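Local structure of aminotransferase, class I and II (5Z0Q) at residues Pro98-Gly103 with Asp204-Asp209; Cys172-Pro177 with Pro322-Leu327; Ile219-Leu224 with Gln230-Leu235; Met236-Ser241 with Val280-Ala285. The protein belongs to the class I and II aminotransferase family and binds pyridoxal-5'-phosphate in a pocket that the second subunit of its two-chain assembly helps to complete. All coordinates share one frame; numbering follows the deposited sequence.

Contact 1 of 4, residues Pro98-Gly103 with Asp204-Asp209. With PLP (pyridoxal-5'-phosphate), chain M.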
loop_
_atom_site.group_PDB
_atom_site.type_symbol
_atom_site.label_atom_id
_atom_site.label_comp_id
_atom_site.label_asym_id
_atom_site.label_seq_id
_atom_site.Cartn_x
_atom_site.Cartn_y
_atom_site.Cartn_z
ATOM N N PRO A 98 1.398 -1.389 -4.996
ATOM C CA PRO A 98 0.259 -0.513 -4.645
ATOM C C PRO A 98 0.507 0.942 -5.038
ATOM O O PRO A 98 0.618 1.849 -4.200
ATOM C CB PRO A 98 0.159 -0.705 -3.131
ATOM C CG PRO A 98 1.579 -0.899 -2.710
ATOM C CD PRO A 98 2.260 -1.656 -3.830
ATOM N N GLY A 99 0.596 1.182 -6.340
ATOM C CA GLY A 99 0.846 2.507 -6.873
ATOM C C GLY A 99 2.050 2.528 -7.795
ATOM O O GLY A 99 2.791 1.557 -7.931
ATOM N N VAL A 100 2.228 3.681 -8.437
ATOM C CA VAL A 100 3.321 3.873 -9.383
ATOM C C VAL A 100 4.438 4.657 -8.707
ATOM O O VAL A 100 5.621 4.448 -8.997
ATOM C CB VAL A 100 2.833 4.583 -10.659
ATOM C CG1 VAL A 100 3.967 4.718 -11.669
ATOM C CG2 VAL A 100 1.659 3.830 -11.266
ATOM N N VAL A 101 4.066 5.561 -7.797
ATOM C CA VAL A 101 5.062 6.373 -7.102
ATOM C C VAL A 101 5.993 5.490 -6.283
ATOM O O VAL A 101 7.205 5.735 -6.215
ATOM C CB VAL A 101 4.369 7.434 -6.224
ATOM C CG1 VAL A 101 5.403 8.254 -5.461
ATOM C CG2 VAL A 101 3.498 8.336 -7.079
ATOM N N THR A 102 5.448 4.445 -5.655
ATOM C CA THR A 102 6.290 3.520 -4.905
ATOM C C THR A 102 7.247 2.765 -5.820
ATOM O O THR A 102 8.374 2.463 -5.417
ATOM C CB THR A 102 5.427 2.541 -4.103
ATOM O OG1 THR A 102 6.272 1.614 -3.411
ATOM C CG2 THR A 102 4.475 1.775 -5.016
ATOM N N GLY A 103 6.827 2.468 -7.054
ATOM C CA GLY A 103 7.728 1.828 -7.996
ATOM C C GLY A 103 8.879 2.720 -8.413
ATOM O O GLY A 103 9.979 2.232 -8.688
ATOM N N ASP A 204 8.178 5.297 -17.008
ATOM C CA ASP A 204 6.847 5.458 -16.433
ATOM C C ASP A 204 5.851 5.580 -17.579
ATOM O O ASP A 204 5.825 6.594 -18.284
ATOM C CB ASP A 204 6.797 6.681 -15.521
ATOM C CG ASP A 204 5.545 6.727 -14.660
ATOM O OD1 ASP A 204 4.465 6.322 -15.137
ATOM O OD2 ASP A 204 5.643 7.172 -13.497
ATOM N N GLU A 205 5.028 4.549 -17.762
ATOM C CA GLU A 205 4.093 4.516 -18.879
ATOM C C GLU A 205 2.659 4.407 -18.375
ATOM O O GLU A 205 1.881 3.576 -18.855
ATOM C CB GLU A 205 4.447 3.359 -19.817
ATOM C CG GLU A 205 5.934 3.317 -20.166
ATOM C CD GLU A 205 6.285 2.253 -21.188
ATOM O OE1 GLU A 205 7.397 2.327 -21.756
ATOM O OE2 GLU A 205 5.458 1.347 -21.425
ATOM N N ILE A 206 2.304 5.254 -17.406
ATOM C CA ILE A 206 0.966 5.215 -16.825
ATOM C C ILE A 206 -0.073 5.755 -17.801
ATOM O O ILE A 206 -1.228 5.312 -17.795
ATOM C CB ILE A 206 0.956 5.988 -15.490
ATOM C CG1 ILE A 206 -0.451 6.049 -14.894
ATOM C CG2 ILE A 206 1.502 7.386 -15.683
ATOM C CD1 ILE A 206 -1.018 4.704 -14.525
ATOM N N HIS A 207 0.309 6.696 -18.661
ATOM C CA HIS A 207 -0.610 7.312 -19.609
ATOM C C HIS A 207 -0.642 6.607 -20.960
ATOM O O HIS A 207 -1.166 7.174 -21.925
ATOM C CB HIS A 207 -0.251 8.786 -19.815
ATOM C CG HIS A 207 -0.403 9.625 -18.585
ATOM N ND1 HIS A 207 0.613 9.799 -17.670
ATOM C CD2 HIS A 207 -1.456 10.338 -18.117
ATOM C CE1 HIS A 207 0.193 10.582 -16.693
ATOM N NE2 HIS A 207 -1.059 10.923 -16.941
ATOM N N CYS A 208 -0.110 5.385 -21.052
ATOM C CA CYS A 208 0.007 4.716 -22.343
ATOM C C CYS A 208 -1.347 4.420 -22.978
ATOM O O CYS A 208 -1.419 4.259 -24.202
ATOM C CB CYS A 208 0.808 3.421 -22.194
ATOM S SG CYS A 208 0.040 2.183 -21.128
ATOM N N ASP A 209 -2.415 4.349 -22.188
ATOM C CA ASP A 209 -3.743 4.087 -22.729
ATOM C C ASP A 209 -4.450 5.342 -23.223
ATOM O O ASP A 209 -5.516 5.228 -23.838
ATOM C CB ASP A 209 -4.625 3.404 -21.676
ATOM C CG ASP A 209 -4.154 2.004 -21.332
ATOM O OD1 ASP A 209 -3.556 1.345 -22.207
ATOM O OD2 ASP A 209 -4.389 1.562 -20.187
HETATM N N1 PLP M . 3.079 8.469 -12.790
HETATM C C2 PLP M . 2.725 9.625 -13.458
HETATM C C2A PLP M . 3.639 10.199 -14.501
HETATM C C3 PLP M . 1.521 10.255 -13.168
HETATM O O3 PLP M . 1.170 11.402 -13.831
HETATM C C4 PLP M . 0.674 9.721 -12.203
HETATM C C4A PLP M . -0.699 10.294 -12.010
HETATM C C5 PLP M . 1.038 8.560 -11.532
HETATM C C6 PLP M . 2.243 7.935 -11.830
HETATM C C5A PLP M . 0.108 7.988 -10.485
HETATM O O4P PLP M . 0.812 7.174 -9.573
HETATM P P PLP M . 0.086 6.692 -8.219
HETATM O O1P PLP M . -0.539 7.884 -7.534
HETATM O O2P PLP M . 1.094 6.050 -7.294
HETATM O O3P PLP M . -0.985 5.690 -8.581
#

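Contact 2 of 4, residues Cys172-Pro177 with Pro322-Leu327. With PLP (pyridoxal-5'-phosphate), chain M.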
loop_
_atom_site.group_PDB
_atom_site.type_symbol
_atom_site.label_atom_id
_atom_site.label_comp_id
_atom_site.label_asym_id
_atom_site.label_seq_id
_atom_site.Cartn_x
_atom_site.Cartn_y
_atom_site.Cartn_z
ATOM N N CYS A 172 9.674 9.061 -19.005
ATOM C CA CYS A 172 8.232 9.201 -18.816
ATOM C C CYS A 172 7.592 9.286 -20.194
ATOM O O CYS A 172 7.699 10.317 -20.863
ATOM C CB CYS A 172 7.909 10.435 -17.976
ATOM S SG CYS A 172 6.165 10.634 -17.551
ATOM N N ASN A 173 6.934 8.204 -20.618
ATOM C CA ASN A 173 6.330 8.135 -21.943
ATOM C C ASN A 173 4.965 7.458 -21.869
ATOM O O ASN A 173 4.890 6.255 -21.592
ATOM C CB ASN A 173 7.248 7.384 -22.910
ATOM C CG ASN A 173 6.669 7.284 -24.307
ATOM O OD1 ASN A 173 5.839 8.100 -24.709
ATOM N ND2 ASN A 173 7.108 6.281 -25.056
ATOM N N PRO A 174 3.859 8.186 -22.111
ATOM C CA PRO A 174 3.776 9.616 -22.442
ATOM C C PRO A 174 4.235 10.513 -21.295
ATOM O O PRO A 174 4.166 10.111 -20.135
ATOM C CB PRO A 174 2.286 9.827 -22.727
ATOM C CG PRO A 174 1.745 8.469 -23.010
ATOM C CD PRO A 174 2.533 7.548 -22.141
ATOM N N HIS A 175 4.697 11.714 -21.623
ATOM C CA HIS A 175 5.393 12.556 -20.662
ATOM C C HIS A 175 4.416 13.419 -19.877
ATOM O O HIS A 175 3.613 14.152 -20.459
ATOM C CB HIS A 175 6.419 13.441 -21.369
ATOM C CG HIS A 175 7.250 14.256 -20.431
ATOM N ND1 HIS A 175 6.800 15.431 -19.867
ATOM C CD2 HIS A 175 8.501 14.062 -19.950
ATOM C CE1 HIS A 175 7.739 15.926 -19.081
ATOM N NE2 HIS A 175 8.781 15.115 -19.114
ATOM N N ASN A 176 4.494 13.327 -18.555
ATOM C CA ASN A 176 3.823 14.228 -17.627
ATOM C C ASN A 176 4.786 15.343 -17.236
ATOM O O ASN A 176 5.898 15.053 -16.781
ATOM C CB ASN A 176 3.368 13.471 -16.385
ATOM C CG ASN A 176 2.416 14.275 -15.518
ATOM O OD1 ASN A 176 1.583 15.027 -16.020
ATOM N ND2 ASN A 176 2.533 14.112 -14.207
ATOM N N PRO A 177 4.409 16.623 -17.374
ATOM C CA PRO A 177 3.093 17.158 -17.730
ATOM C C PRO A 177 2.907 17.557 -19.196
ATOM O O PRO A 177 1.802 17.952 -19.571
ATOM C CB PRO A 177 3.002 18.398 -16.849
ATOM C CG PRO A 177 4.422 18.908 -16.845
ATOM C CD PRO A 177 5.326 17.700 -16.958
ATOM N N PRO A 322 -1.628 18.564 -26.203
ATOM C CA PRO A 322 -1.048 17.321 -25.679
ATOM C C PRO A 322 -1.427 16.130 -26.545
ATOM O O PRO A 322 -2.604 15.903 -26.836
ATOM C CB PRO A 322 -1.654 17.212 -24.274
ATOM C CG PRO A 322 -2.944 17.964 -24.367
ATOM C CD PRO A 322 -2.696 19.092 -25.334
ATOM N N GLU A 323 -0.416 15.370 -26.963
ATOM C CA GLU A 323 -0.671 14.138 -27.693
ATOM C C GLU A 323 -1.279 13.054 -26.813
ATOM O O GLU A 323 -1.773 12.053 -27.344
ATOM C CB GLU A 323 0.626 13.634 -28.331
ATOM C CG GLU A 323 1.198 14.573 -29.384
ATOM C CD GLU A 323 2.497 14.067 -29.984
ATOM O OE1 GLU A 323 3.279 13.411 -29.263
ATOM O OE2 GLU A 323 2.735 14.323 -31.184
ATOM N N ALA A 324 -1.265 13.233 -25.493
ATOM C CA ALA A 324 -1.827 12.259 -24.564
ATOM C C ALA A 324 -2.616 12.991 -23.490
ATOM O O ALA A 324 -2.063 13.828 -22.770
ATOM C CB ALA A 324 -0.731 11.398 -23.932
ATOM N N SER A 325 -3.904 12.669 -23.392
ATOM C CA SER A 325 -4.779 13.223 -22.370
ATOM C C SER A 325 -4.251 12.884 -20.973
ATOM O O SER A 325 -3.497 11.925 -20.786
ATOM C CB SER A 325 -6.197 12.683 -22.572
ATOM O OG SER A 325 -6.959 13.568 -23.373
ATOM N N PHE A 326 -4.657 13.676 -19.973
ATOM C CA PHE A 326 -5.650 14.747 -20.097
ATOM C C PHE A 326 -5.156 16.078 -19.541
ATOM O O PHE A 326 -5.914 16.827 -18.921
ATOM C CB PHE A 326 -6.946 14.334 -19.390
ATOM C CG PHE A 326 -6.723 13.593 -18.101
ATOM C CD1 PHE A 326 -6.551 14.281 -16.910
ATOM C CD2 PHE A 326 -6.681 12.207 -18.079
ATOM C CE1 PHE A 326 -6.343 13.603 -15.722
ATOM C CE2 PHE A 326 -6.471 11.523 -16.896
ATOM C CZ PHE A 326 -6.302 12.221 -15.716
ATOM N N LEU A 327 -3.874 16.360 -19.761
ATOM C CA LEU A 327 -3.251 17.617 -19.370
ATOM C C LEU A 327 -2.197 17.950 -20.417
ATOM O O LEU A 327 -1.583 17.047 -20.992
ATOM C CB LEU A 327 -2.624 17.524 -17.967
ATOM C CG LEU A 327 -3.341 16.672 -16.911
ATOM C CD1 LEU A 327 -2.644 15.330 -16.732
ATOM C CD2 LEU A 327 -3.481 17.399 -15.581
HETATM N N1 PLP M . 3.079 8.469 -12.790
HETATM C C2 PLP M . 2.725 9.625 -13.458
HETATM C C2A PLP M . 3.639 10.199 -14.501
HETATM C C3 PLP M . 1.521 10.255 -13.168
HETATM O O3 PLP M . 1.170 11.402 -13.831
HETATM C C4 PLP M . 0.674 9.721 -12.203
HETATM C C4A PLP M . -0.699 10.294 -12.010
HETATM C C5 PLP M . 1.038 8.560 -11.532
HETATM C C6 PLP M . 2.243 7.935 -11.830
HETATM C C5A PLP M . 0.108 7.988 -10.485
HETATM O O4P PLP M . 0.812 7.174 -9.573
HETATM P P PLP M . 0.086 6.692 -8.219
HETATM O O1P PLP M . -0.539 7.884 -7.534
HETATM O O2P PLP M . 1.094 6.050 -7.294
HETATM O O3P PLP M . -0.985 5.690 -8.581
#

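Contact 3 of 4, residues Ile219-Leu224 with Gln230-Leu235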
loop_
_atom_site.group_PDB
_atom_site.type_symbol
_atom_site.label_atom_id
_atom_site.label_comp_id
_atom_site.label_asym_id
_atom_site.label_seq_id
_atom_site.Cartn_x
_atom_site.Cartn_y
_atom_site.Cartn_z
ATOM N N ILE A 219 4.853 3.130 -27.732
ATOM C CA ILE A 219 5.900 2.122 -27.863
ATOM C C ILE A 219 6.581 1.935 -26.514
ATOM O O ILE A 219 7.213 2.874 -26.010
ATOM C CB ILE A 219 6.919 2.512 -28.945
ATOM C CG1 ILE A 219 6.245 2.546 -30.317
ATOM C CG2 ILE A 219 8.092 1.547 -28.947
ATOM C CD1 ILE A 219 7.164 2.948 -31.439
ATOM N N PRO A 220 6.469 0.765 -25.888
ATOM C CA PRO A 220 7.218 0.524 -24.648
ATOM C C PRO A 220 8.719 0.582 -24.898
ATOM O O PRO A 220 9.214 0.131 -25.933
ATOM C CB PRO A 220 6.769 -0.879 -24.228
ATOM C CG PRO A 220 5.459 -1.085 -24.921
ATOM C CD PRO A 220 5.579 -0.358 -26.221
ATOM N N PHE A 221 9.443 1.150 -23.931
ATOM C CA PHE A 221 10.889 1.283 -24.076
ATOM C C PHE A 221 11.559 -0.081 -24.190
ATOM O O PHE A 221 12.449 -0.278 -25.026
ATOM C CB PHE A 221 11.465 2.068 -22.897
ATOM C CG PHE A 221 12.947 2.300 -22.987
ATOM C CD1 PHE A 221 13.450 3.383 -23.688
ATOM C CD2 PHE A 221 13.838 1.438 -22.367
ATOM C CE1 PHE A 221 14.815 3.602 -23.774
ATOM C CE2 PHE A 221 15.204 1.650 -22.449
ATOM C CZ PHE A 221 15.692 2.734 -23.153
ATOM N N ALA A 222 11.137 -1.038 -23.366
ATOM C CA ALA A 222 11.746 -2.361 -23.359
ATOM C C ALA A 222 11.387 -3.196 -24.581
ATOM O O ALA A 222 11.893 -4.317 -24.708
ATOM C CB ALA A 222 11.349 -3.106 -22.084
ATOM N N SER A 223 10.537 -2.693 -25.475
ATOM C CA SER A 223 10.181 -3.415 -26.689
ATOM C C SER A 223 11.046 -3.037 -27.883
ATOM O O SER A 223 10.910 -3.654 -28.946
ATOM C CB SER A 223 8.706 -3.176 -27.033
ATOM O OG SER A 223 8.449 -1.802 -27.269
ATOM N N LEU A 224 11.924 -2.041 -27.738
ATOM C CA LEU A 224 12.801 -1.652 -28.840
ATOM C C LEU A 224 13.746 -2.787 -29.210
ATOM O O LEU A 224 13.876 -3.146 -30.386
ATOM C CB LEU A 224 13.591 -0.400 -28.461
ATOM C CG LEU A 224 12.770 0.853 -28.157
ATOM C CD1 LEU A 224 13.667 1.972 -27.652
ATOM C CD2 LEU A 224 12.001 1.292 -29.392
ATOM N N GLN A 230 16.520 -5.875 -20.971
ATOM C CA GLN A 230 17.379 -6.377 -19.904
ATOM C C GLN A 230 18.032 -5.271 -19.085
ATOM O O GLN A 230 18.791 -5.578 -18.160
ATOM C CB GLN A 230 18.460 -7.291 -20.487
ATOM C CG GLN A 230 17.921 -8.575 -21.099
ATOM C CD GLN A 230 17.232 -9.460 -20.077
ATOM O OE1 GLN A 230 17.643 -9.523 -18.918
ATOM N NE2 GLN A 230 16.174 -10.142 -20.501
ATOM N N ARG A 231 17.755 -4.002 -19.390
ATOM C CA ARG A 231 18.365 -2.891 -18.671
ATOM C C ARG A 231 17.333 -1.923 -18.102
ATOM O O ARG A 231 17.714 -0.859 -17.599
ATOM C CB ARG A 231 19.335 -2.131 -19.586
ATOM C CG ARG A 231 18.644 -1.266 -20.632
ATOM C CD ARG A 231 19.586 -0.838 -21.753
ATOM N NE ARG A 231 20.808 -0.209 -21.259
ATOM C CZ ARG A 231 22.021 -0.740 -21.376
ATOM N NH1 ARG A 231 22.179 -1.909 -21.981
ATOM N NH2 ARG A 231 23.077 -0.099 -20.896
ATOM N N SER A 232 16.046 -2.260 -18.153
ATOM C CA SER A 232 14.991 -1.314 -17.826
ATOM C C SER A 232 13.950 -1.947 -16.912
ATOM O O SER A 232 13.913 -3.162 -16.705
ATOM C CB SER A 232 14.303 -0.788 -19.093
ATOM O OG SER A 232 13.523 -1.804 -19.698
ATOM N N ILE A 233 13.098 -1.083 -16.363
ATOM C CA ILE A 233 11.911 -1.476 -15.615
ATOM C C ILE A 233 10.749 -0.633 -16.125
ATOM O O ILE A 233 10.885 0.584 -16.286
ATOM C CB ILE A 233 12.097 -1.297 -14.095
ATOM C CG1 ILE A 233 10.768 -1.498 -13.364
ATOM C CG2 ILE A 233 12.699 0.067 -13.775
ATOM C CD1 ILE A 233 10.832 -1.209 -11.883
ATOM N N THR A 234 9.619 -1.280 -16.393
ATOM C CA THR A 234 8.459 -0.632 -16.995
ATOM C C THR A 234 7.336 -0.553 -15.969
ATOM O O THR A 234 6.932 -1.578 -15.406
ATOM C CB THR A 234 8.003 -1.397 -18.238
ATOM O OG1 THR A 234 9.131 -1.640 -19.087
ATOM C CG2 THR A 234 6.960 -0.599 -19.006
ATOM N N LEU A 235 6.829 0.654 -15.734
ATOM C CA LEU A 235 5.759 0.897 -14.772
ATOM C C LEU A 235 4.466 1.186 -15.524
ATOM O O LEU A 235 4.399 2.142 -16.305
ATOM C CB LEU A 235 6.112 2.059 -13.845
ATOM C CG LEU A 235 7.333 1.876 -12.942
ATOM C CD1 LEU A 235 7.623 3.155 -12.176
ATOM C CD2 LEU A 235 7.122 0.718 -11.984
#

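Contact 4 of 4, residues Met236-Ser241 with Val280-Ala285. With PLP (pyridoxal-5'-phosphate), chain M.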
loop_
_atom_site.group_PDB
_atom_site.type_symbol
_atom_site.label_atom_id
_atom_site.label_comp_id
_atom_site.label_asym_id
_atom_site.label_seq_id
_atom_site.Cartn_x
_atom_site.Cartn_y
_atom_site.Cartn_z
ATOM N N MET A 236 3.445 0.365 -15.285
ATOM C CA MET A 236 2.155 0.520 -15.940
ATOM C C MET A 236 1.039 0.244 -14.942
ATOM O O MET A 236 1.226 -0.458 -13.946
ATOM C CB MET A 236 2.023 -0.408 -17.154
ATOM C CG MET A 236 2.952 -0.057 -18.303
ATOM S SD MET A 236 2.864 -1.248 -19.648
ATOM C CE MET A 236 3.264 -2.760 -18.776
ATOM N N SER A 237 -0.137 0.807 -15.232
ATOM C CA SER A 237 -1.298 0.703 -14.356
ATOM C C SER A 237 -2.545 1.237 -15.051
ATOM O O SER A 237 -2.446 2.125 -15.908
ATOM C CB SER A 237 -1.055 1.467 -13.053
ATOM O OG SER A 237 -2.249 1.605 -12.306
ATOM N N PRO A 238 -3.730 0.719 -14.725
ATOM C CA PRO A 238 -4.962 1.298 -15.274
ATOM C C PRO A 238 -5.538 2.386 -14.382
ATOM O O PRO A 238 -6.714 2.742 -14.512
ATOM C CB PRO A 238 -5.899 0.088 -15.354
ATOM C CG PRO A 238 -5.484 -0.747 -14.188
ATOM C CD PRO A 238 -3.987 -0.553 -14.027
ATOM N N SER A 239 -4.717 2.918 -13.473
ATOM C CA SER A 239 -5.212 3.875 -12.486
ATOM C C SER A 239 -5.736 5.142 -13.152
ATOM O O SER A 239 -6.841 5.604 -12.849
ATOM C CB SER A 239 -4.109 4.210 -11.481
ATOM O OG SER A 239 -3.798 3.090 -10.671
ATOM N N LYS A 240 -4.956 5.718 -14.064
ATOM C CA LYS A 240 -5.369 6.943 -14.734
ATOM C C LYS A 240 -6.214 6.683 -15.970
ATOM O O LYS A 240 -7.028 7.535 -16.344
ATOM C CB LYS A 240 -4.143 7.771 -15.119
ATOM C CG LYS A 240 -3.292 8.171 -13.935
ATOM C CD LYS A 240 -2.254 9.197 -14.330
ATOM C CE LYS A 240 -2.273 10.370 -13.372
ATOM N NZ LYS A 240 -2.083 9.938 -11.961
ATOM N N SER A 241 -6.038 5.528 -16.614
ATOM C CA SER A 241 -6.839 5.215 -17.790
ATOM C C SER A 241 -8.310 5.069 -17.429
ATOM O O SER A 241 -9.188 5.457 -18.208
ATOM C CB SER A 241 -6.320 3.934 -18.446
ATOM O OG SER A 241 -4.906 3.953 -18.542
ATOM N N VAL A 280 -9.345 -6.588 -8.131
ATOM C CA VAL A 280 -10.584 -6.859 -8.853
ATOM C C VAL A 280 -10.898 -5.727 -9.824
ATOM O O VAL A 280 -11.342 -5.964 -10.954
ATOM C CB VAL A 280 -11.734 -7.095 -7.857
ATOM C CG1 VAL A 280 -13.052 -7.262 -8.590
ATOM C CG2 VAL A 280 -11.446 -8.316 -6.997
ATOM N N ALA A 281 -10.665 -4.481 -9.407
ATOM C CA ALA A 281 -10.970 -3.349 -10.275
ATOM C C ALA A 281 -9.983 -3.251 -11.431
ATOM O O ALA A 281 -10.377 -2.961 -12.567
ATOM C CB ALA A 281 -10.978 -2.055 -9.464
ATOM N N ALA A 282 -8.696 -3.492 -11.165
ATOM C CA ALA A 282 -7.695 -3.396 -12.221
ATOM C C ALA A 282 -7.894 -4.480 -13.274
ATOM O O ALA A 282 -7.654 -4.246 -14.465
ATOM C CB ALA A 282 -6.291 -3.478 -11.625
ATOM N N SER A 283 -8.325 -5.672 -12.854
ATOM C CA SER A 283 -8.602 -6.735 -13.815
ATOM C C SER A 283 -9.775 -6.365 -14.713
ATOM O O SER A 283 -9.669 -6.422 -15.943
ATOM C CB SER A 283 -8.876 -8.050 -13.084
ATOM O OG SER A 283 -7.689 -8.585 -12.527
ATOM N N ALA A 284 -10.901 -5.969 -14.112
ATOM C CA ALA A 284 -12.074 -5.605 -14.901
ATOM C C ALA A 284 -11.808 -4.392 -15.782
ATOM O O ALA A 284 -12.420 -4.255 -16.848
ATOM C CB ALA A 284 -13.265 -5.341 -13.980
ATOM N N ALA A 285 -10.906 -3.504 -15.359
ATOM C CA ALA A 285 -10.580 -2.336 -16.168
ATOM C C ALA A 285 -9.942 -2.746 -17.488
ATOM O O ALA A 285 -10.368 -2.307 -18.562
ATOM C CB ALA A 285 -9.655 -1.401 -15.389
HETATM N N1 PLP M . 3.079 8.469 -12.790
HETATM C C2 PLP M . 2.725 9.625 -13.458
HETATM C C2A PLP M . 3.639 10.199 -14.501
HETATM C C3 PLP M . 1.521 10.255 -13.168
HETATM O O3 PLP M . 1.170 11.402 -13.831
HETATM C C4 PLP M . 0.674 9.721 -12.203
HETATM C C4A PLP M . -0.699 10.294 -12.010
HETATM C C5 PLP M . 1.038 8.560 -11.532
HETATM C C6 PLP M . 2.243 7.935 -11.830
HETATM C C5A PLP M . 0.108 7.988 -10.485
HETATM O O4P PLP M . 0.812 7.174 -9.573
HETATM P P PLP M . 0.086 6.692 -8.219
HETATM O O1P PLP M . -0.539 7.884 -7.534
HETATM O O2P PLP M . 1.094 6.050 -7.294
HETATM O O3P PLP M . -0.985 5.690 -8.581
#

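Contact 1 of 4, residues Pro98-Gly103 with Asp204-Asp209
O2P of the pyridoxal-5'-phosphate is gripped by two backbone N-H groups: Val-100 N lies 2.9 Å from it, and Val-101 N 3.1 Å away on a nearly straight line (175°). Val-100, packed against Asp-204 and Ile-206, thus joins two elements characteristic of fold type I pyridoxal-phosphate enzymes: the phosphate at the N-terminal end of helix 101-111, and the acid at the end of strand 200-204 that meets the pyridine nitrogen. The Val-100 branch CG1 is anti to the backbone N (chi1 -177°) and reaches the rim of the pyridine ring, where it touches Asp-204 OD2 at 3.5 Å. The carboxylate comes from the opposite direction, and OD2 approaches PLP N1 to 3.0 Å. Its other oxygen, OD1, accepts a weak bond from Ile-206 N. The other Val-100 methyl, CG2, makes a loose apolar contact with Ile-206 CD1 at 4.3 Å. Ile-206 turns CG2 onto one face of the pyridine ring, 3.4 Å from PLP C2. Tyr-66 of the second subunit also bonds the ligand through its hydroxyl. Beyond Ile-206, the edge of the His-207 imidazole faces the ligand, with CE1 3.1 Å from PLP O3 and that oxygen in the ring plane.

Contact 2 of 4, residues Cys172-Pro177 with Pro322-Leu327
With chi1 at -168° and chi2 at 36°, Asn-176 extends CG away from its own backbone N and sets the amide between the ligand and the loop 322-327. One end, ND2, comes to 3.1 Å from PLP O3; the other, OD1, rests against Leu-327 CD1 at 4.3 Å. OD1 also accepts a weak hydrogen bond from Arg-364 NH1, so the two ends of the amide serve different partners. The backbone of Asn-176 is held from within its own segment. Its N-H points almost straight (170°) at Cys-172 SG, 3.3 Å away, which closes 172-176 into a compact loop; the same sulfur lies 4.0 Å from PLP C2A. The hydrophobic touch across the contact is made by Pro-174, whose ring meets Ala-324: CB to CB is 3.6 Å, and Pro-174 CG lies a little farther from the same methyl. Next along, the carbonyl oxygens of Pro-177 and Leu-327 stand 3.8 Å apart, a simple backbone approach. The peptide bonds before Pro-174 and Pro-177 are cis, and the one before Phe-326 is modelled so. Next to Ala-324, Glu-323 is anchored by salt bridges to Arg-183 and Arg-150. The run 173-177, following strand 166-172 and carrying the asparagine beside PLP O3, fits the Asn-Pro-x-Asn-Pro pattern familiar from the ligand site of class I and II aminotransferases.

Contact 3 of 4, residues Ile219-Leu224 with Gln230-Leu235
Phe-221 and Ala-222 pack on Ser-232 and Thr-234 at the start of strand 232-236, and the residue before them, Pro-220, begins the turn that carries both. The Pro-220 carbonyl oxygen receives the backbone N-H of Ser-223 at 3.2 Å, which helps to wind 221-223 into a single 3-10 turn. Phe-221 follows, its N-H held by the carboxylate of Glu-205. Because its CG stands opposite the backbone N (chi1 -178°), the ring extends away from the turn, and CD2 meets Ser-232 CB at 4.0 Å. Ala-222 comes next and offers its methyl to two hydroxyl-bearing side chains on the strand. Its CB is 3.5 Å from Ser-232 OG and 4.0 Å from Thr-234 OG1, both plain van der Waals approaches. The Ser-232 hydroxyl finds its polar partner elsewhere, in the carbonyl oxygen of Ala-228. Ser-232 and Thr-234 both direct their CB atoms toward the turn, whereas Ile-233 between them points away, so one surface of the strand receives the 3-10 turn. Trp-87 adds to this packing, touching Pro-220, Ala-222 and Thr-234. Leu-224 ends the segment; its N-H bonds to Phe-221 O at 3.3 Å. The turn and the short helix 226-229 belong to the connection between the adjacent parallel strands 200-204 and 232-236 of the mixed sheet, in which 250-253 runs antiparallel to its neighbours, the large-domain architecture of fold type I pyridoxal-phosphate enzymes.

Contact 4 of 4, residues Met236-Ser241 with Val280-Ala285
Pro-238 presents its ring to helix 276-288, with its backbone nearest that of Ala-282. From the alpha carbon outward, CB comes first and meets the methyl of Ala-285, CB to CB 4.0 Å. CG, the outermost ring atom, lies 3.8 Å from Ala-282 CB and is nearly as close to Ala-282 CA. CD then turns back to the proline nitrogen. The two alanines are three residues apart, about one helical turn, so the ring is packed against a shallow surface of small side chains; the contact is wholly apolar, with no hydrogen bond across it. Ala-282 also touches Leu-73 of helix 71-83, and Ala-285 touches Ile-51 of helix 49-59. The proline belongs to the Ser-Pro-Ser-Lys run that carries the ligand-bound lysine, an arrangement familiar from fold type I pyridoxal-phosphate enzymes. Here Lys-240 NZ is covalently joined to PLP C4A (1.4 Å), as in the internal aldimine of such enzymes. The lysine chain bends at chi3 (130°) and chi4 (56°) to bring its tip to the ligand, and Tyr-66 of the second subunit hydrogen-bonds NZ with its OH. Between strand 232-236 and the lysine, the backbone is turned by Ser-237: its OG accepts the Ser-239 N-H at 3.0 Å (143°), forming an ST turn. The Ser-239 hydroxyl donates to the same oxygen at 2.7 Å, while the carbonyl of Ala-249 supplies a third partner. Past the lysine, Ser-241 OG is hydrogen-bonded to Asp-209 OD2.

From the N terminus, contact 1 opens at 98-103, and contact 2 opens at 172-177 before contact 1 closes at 204-209; the two therefore cross. Contact 2 closes last, at 322-327, and its long loop encloses contacts 3 and 4, which follow each other in series. Contact 3 closes a short loop from 219-224 to 230-235, and 236-241 continues directly into contact 4, which ends on helix 276-288. The loops after strands 166-172, 200-204 and 232-236 thus bring contacts 2, 1 and 4 to one pyridoxal-5'-phosphate, while contact 3 packs at the start of strand 232-236, farther from the ligand. Asp-204 O to Asn-173 N and Glu-205 N to Leu-235 O, both probable hydrogen bonds, join contact 1 to contacts 2 and 3.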